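Local coordinates for Pgp2 (Campylobacter jejuni subsp. jejuni, PDB 6XJ6), which helps set the helical shape of the cell, probably trimming peptidoglycan as an LD-carboxypeptidase, and binds peptidoglycan through an accessory NTF2-like domain, at residues A[96-101]-A[115-120]. Numbering follows the deposited sequence.
Sequences AFATTY and GIWIHG
Trp117 sets its indole against Ala96 and Ala98, CD1 lying 3.7 Å from Ala98 CB while CE3, on the six-membered ring, comes to 3.9 Å from Ala96 CB. Its CG stands anti to the carbonyl carbon (chi1 -57°), which brings the ring beside Ala98, its non-hydrogen-bonded antiparallel partner; Phe85 meets the indole edge-to-face. On the opposite face, Phe97 and Ile118 pack toward helix 141-151. Between their backbones run two hydrogen bonds, Phe97 N to Ile118 O and Ile118 N to Phe97 O, each 2.8 Å. The carbonyl O of Ile118 also sits at the edge of the Phe97 ring, in its plane, 3.7 Å from CD1. Beyond these pairs, Thr99 grips Ile116 O twice: its N donates at 2.9 Å in the carbonyl plane, and its OG1 at 2.8 Å, tilted 35° out of that plane. With chi1 at 80°, the hydroxyl lies between the backbone N and carbonyl carbon and faces Ile116. Tyr101 CB and CD2 both rest 3.9 Å from Ile116 CG1, and a water accepts from Ile116 N within hydrogen-bonding distance of Thr99 O and Tyr101 O. At the far end His119, the predicted proton donor/acceptor, donates from ND1 to Gly120 O, nearly in its ring plane, and touches Cys136, the predicted nucleophile. Edge strand 97-98 thus flanks strand 117-119, which carries His119 into the predicted His-Cys site of the YkuD-type L,D-transpeptidase fold.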
loop_
_atom_site.group_PDB
_atom_site.type_symbol
_atom_site.label_atom_id
_atom_site.label_comp_id
_atom_site.label_asym_id
_atom_site.label_seq_id
_atom_site.Cartn_x
_atom_site.Cartn_y
_atom_site.Cartn_z
ATOM N N ALA A 96 -17.562 -6.604 -10.548
ATOM C CA ALA A 96 -16.480 -5.651 -10.358
ATOM C C ALA A 96 -15.836 -5.874 -9.000
ATOM O O ALA A 96 -16.365 -6.583 -8.139
ATOM C CB ALA A 96 -16.989 -4.207 -10.464
ATOM N N PHE A 97 -14.684 -5.232 -8.819
ATOM C CA PHE A 97 -13.914 -5.280 -7.584
ATOM C C PHE A 97 -13.394 -3.874 -7.333
ATOM O O PHE A 97 -12.793 -3.268 -8.224
ATOM C CB PHE A 97 -12.713 -6.227 -7.713
ATOM C CG PHE A 97 -13.065 -7.613 -8.181
ATOM C CD1 PHE A 97 -13.318 -7.859 -9.525
ATOM C CD2 PHE A 97 -13.127 -8.673 -7.285
ATOM C CE1 PHE A 97 -13.638 -9.127 -9.966
ATOM C CE2 PHE A 97 -13.445 -9.952 -7.722
ATOM C CZ PHE A 97 -13.705 -10.176 -9.067
ATOM N N ALA A 98 -13.610 -3.349 -6.136
ATOM C CA ALA A 98 -13.241 -1.966 -5.864
ATOM C C ALA A 98 -11.854 -1.896 -5.244
ATOM O O ALA A 98 -11.554 -2.638 -4.303
ATOM C CB ALA A 98 -14.261 -1.302 -4.938
ATOM N N THR A 99 -11.007 -1.012 -5.776
ATOM C CA THR A 99 -9.755 -0.698 -5.106
ATOM C C THR A 99 -10.002 0.392 -4.074
ATOM O O THR A 99 -11.025 1.080 -4.092
ATOM C CB THR A 99 -8.665 -0.214 -6.073
ATOM O OG1 THR A 99 -8.864 1.176 -6.384
ATOM C CG2 THR A 99 -8.613 -1.038 -7.358
ATOM N N THR A 100 -9.031 0.565 -3.175
ATOM C CA THR A 100 -9.160 1.499 -2.065
ATOM C C THR A 100 -8.707 2.922 -2.398
ATOM O O THR A 100 -8.476 3.711 -1.475
ATOM C CB THR A 100 -8.395 0.981 -0.852
ATOM O OG1 THR A 100 -7.066 0.638 -1.255
ATOM C CG2 THR A 100 -9.090 -0.241 -0.281
ATOM N N TYR A 101 -8.586 3.280 -3.672
ATOM C CA TYR A 101 -8.271 4.667 -3.996
ATOM C C TYR A 101 -9.396 5.580 -3.506
ATOM O O TYR A 101 -10.576 5.307 -3.778
ATOM C CB TYR A 101 -8.064 4.905 -5.494
ATOM C CG TYR A 101 -7.775 6.369 -5.755
ATOM C CD1 TYR A 101 -6.477 6.860 -5.732
ATOM C CD2 TYR A 101 -8.806 7.271 -5.955
ATOM C CE1 TYR A 101 -6.212 8.202 -5.922
ATOM C CE2 TYR A 101 -8.548 8.615 -6.141
ATOM C CZ TYR A 101 -7.247 9.071 -6.131
ATOM O OH TYR A 101 -6.972 10.405 -6.314
ATOM N N GLY A 115 -14.056 5.449 -6.948
ATOM C CA GLY A 115 -14.650 4.591 -7.956
ATOM C C GLY A 115 -13.633 3.975 -8.889
ATOM O O GLY A 115 -13.911 3.801 -10.086
ATOM N N ILE A 116 -12.456 3.633 -8.370
ATOM C CA ILE A 116 -11.418 2.976 -9.150
ATOM C C ILE A 116 -11.572 1.481 -8.918
ATOM O O ILE A 116 -11.224 0.960 -7.850
ATOM C CB ILE A 116 -10.016 3.470 -8.767
ATOM C CG1 ILE A 116 -9.903 4.986 -8.968
ATOM C CG2 ILE A 116 -8.959 2.726 -9.563
ATOM C CD1 ILE A 116 -10.189 5.471 -10.387
ATOM N N TRP A 117 -12.113 0.800 -9.920
ATOM C CA TRP A 117 -12.469 -0.603 -9.845
ATOM C C TRP A 117 -11.733 -1.375 -10.926
ATOM O O TRP A 117 -11.232 -0.805 -11.900
ATOM C CB TRP A 117 -13.967 -0.802 -10.124
ATOM C CG TRP A 117 -14.902 -0.046 -9.235
ATOM C CD1 TRP A 117 -14.609 0.578 -8.061
ATOM C CD2 TRP A 117 -16.304 0.133 -9.447
ATOM N NE1 TRP A 117 -15.746 1.156 -7.535
ATOM C CE2 TRP A 117 -16.801 0.888 -8.368
ATOM C CE3 TRP A 117 -17.187 -0.265 -10.455
ATOM C CZ2 TRP A 117 -18.139 1.261 -8.274
ATOM C CZ3 TRP A 117 -18.515 0.099 -10.355
ATOM C CH2 TRP A 117 -18.979 0.849 -9.272
ATOM N N ILE A 118 -11.678 -2.689 -10.733
ATOM C CA ILE A 118 -11.392 -3.639 -11.795
ATOM C C ILE A 118 -12.728 -4.236 -12.207
ATOM O O ILE A 118 -13.493 -4.705 -11.354
ATOM C CB ILE A 118 -10.427 -4.733 -11.309
ATOM C CG1 ILE A 118 -9.077 -4.116 -10.921
ATOM C CG2 ILE A 118 -10.260 -5.829 -12.375
ATOM C CD1 ILE A 118 -8.100 -5.106 -10.262
ATOM N N HIS A 119 -13.031 -4.201 -13.499
ATOM C CA HIS A 119 -14.318 -4.695 -13.969
ATOM C C HIS A 119 -14.157 -5.179 -15.405
ATOM O O HIS A 119 -13.039 -5.363 -15.897
ATOM C CB HIS A 119 -15.418 -3.638 -13.768
ATOM C CG HIS A 119 -15.184 -2.351 -14.498
ATOM N ND1 HIS A 119 -15.132 -2.267 -15.871
ATOM C CD2 HIS A 119 -15.010 -1.089 -14.036
ATOM C CE1 HIS A 119 -14.933 -1.007 -16.225
ATOM N NE2 HIS A 119 -14.857 -0.272 -15.131
ATOM N N GLY A 120 -15.288 -5.410 -16.073
ATOM C CA GLY A 120 -15.307 -5.934 -17.410
ATOM C C GLY A 120 -15.758 -4.918 -18.436
ATOM O O GLY A 120 -15.672 -3.697 -18.233
HETATM O O HOH W 1 -11.571 3.496 -5.554
#